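Hydrazine synthase alpha subunit (Candidatus Kuenenia stuttgartiensis, PDB 5C2V) catalyses the second half-reaction of hydrazine synthesis, condensing hydroxylamine formed in the gamma subunit with ammonia to give hydrazine. Local coordinates at residues Gly407-Val410 against Val411-Gln414. Residues are numbered along the deposited sequence; the frame is centred on the assembly and turned at random.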
# COMPACT_ATOMS: atom_id res chain seq x y z
N GLY D 407 -24.47 35.03 10.23
CA GLY D 407 -23.71 35.40 9.05
C GLY D 407 -23.42 36.89 9.04
O GLY D 407 -23.95 37.63 9.87
N VAL D 408 -22.58 37.34 8.11
CA VAL D 408 -22.34 38.77 7.93
C VAL D 408 -22.45 39.14 6.46
O VAL D 408 -21.72 38.60 5.63
CB VAL D 408 -20.95 39.19 8.47
CG1 VAL D 408 -20.75 40.69 8.29
CG2 VAL D 408 -20.79 38.80 9.93
N THR D 409 -23.35 40.06 6.14
CA THR D 409 -23.65 40.43 4.76
C THR D 409 -22.40 40.90 4.01
O THR D 409 -21.51 41.52 4.59
CB THR D 409 -24.72 41.54 4.68
OG1 THR D 409 -24.26 42.69 5.40
CG2 THR D 409 -26.03 41.05 5.28
N VAL D 410 -22.34 40.58 2.72
CA VAL D 410 -21.20 40.96 1.90
C VAL D 410 -21.40 42.36 1.32
O VAL D 410 -20.46 42.98 0.82
CB VAL D 410 -20.97 39.94 0.76
CG1 VAL D 410 -22.06 40.08 -0.30
CG2 VAL D 410 -19.59 40.11 0.15
N VAL D 411 -22.62 42.86 1.42
CA VAL D 411 -22.95 44.17 0.87
C VAL D 411 -22.68 45.29 1.88
O VAL D 411 -21.80 46.12 1.67
CB VAL D 411 -24.42 44.25 0.42
CG1 VAL D 411 -24.73 45.61 -0.17
CG2 VAL D 411 -24.72 43.15 -0.58
N THR D 412 -23.46 45.32 2.96
CA THR D 412 -23.32 46.36 3.98
C THR D 412 -22.48 45.93 5.18
O THR D 412 -22.23 46.74 6.08
CB THR D 412 -24.70 46.80 4.49
OG1 THR D 412 -25.36 45.69 5.13
CG2 THR D 412 -25.57 47.29 3.33
N TYR D 413 -22.04 44.68 5.18
CA TYR D 413 -21.32 44.08 6.31
C TYR D 413 -22.09 44.25 7.63
O TYR D 413 -21.60 44.88 8.56
CB TYR D 413 -19.92 44.67 6.44
CG TYR D 413 -18.95 43.82 7.24
CD1 TYR D 413 -18.34 42.71 6.67
CD2 TYR D 413 -18.65 44.14 8.56
CE1 TYR D 413 -17.46 41.93 7.40
CE2 TYR D 413 -17.77 43.36 9.30
CZ TYR D 413 -17.18 42.26 8.71
OH TYR D 413 -16.30 41.49 9.44
N GLN D 414 -23.29 43.69 7.67
CA GLN D 414 -24.12 43.71 8.88
C GLN D 414 -24.43 42.29 9.37
O GLN D 414 -25.06 41.52 8.65
CB GLN D 414 -25.41 44.49 8.64
CG GLN D 414 -25.18 45.97 8.40
CD GLN D 414 -26.47 46.72 8.12
OE1 GLN D 414 -26.90 46.82 6.98
NE2 GLN D 414 -27.08 47.25 9.17
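The hydroxyl of Thr409 ties this hairpin loop together by receiving one bond and giving another. Gln414 N donates to Thr409 OG1 at 2.7 Å in a nearly straight bond (173°), and the same OG1 donates to OG1 of Thr412 at 3.2 Å. With chi1 at 59°, OG1 of Thr409 sits between its own backbone N and carbonyl carbon and faces the residues that follow the turn. Thr412 passes the chain of bonds on: its OG1 donates to OE1 of Gln414 at 2.7 Å, in the carbonyl plane and on a lone pair, consistent with the amide being turned with its oxygen toward Thr412. Across the open end of the loop, Thr409 N makes a straight but weak bond of 3.4 Å to Gln414 O.

Nearer the strand, Val408 lays CG1 over the face of the Tyr413 ring, 3.6 Å from its centroid and 13° off the normal, a CH-pi contact. A CA-H...O contact also runs from Tyr413 CA to Thr409 O.

Val410 N is hydrogen-bonded to Tyr551 OH of the same chain, and Val410 O to Arg128 of the neighbouring gamma subunit, so the turn forms part of the interface between subunits. The loop joins strands 406-408 and 415-417 of a small three-stranded antiparallel sheet, where Gly407 pairs with Phe416.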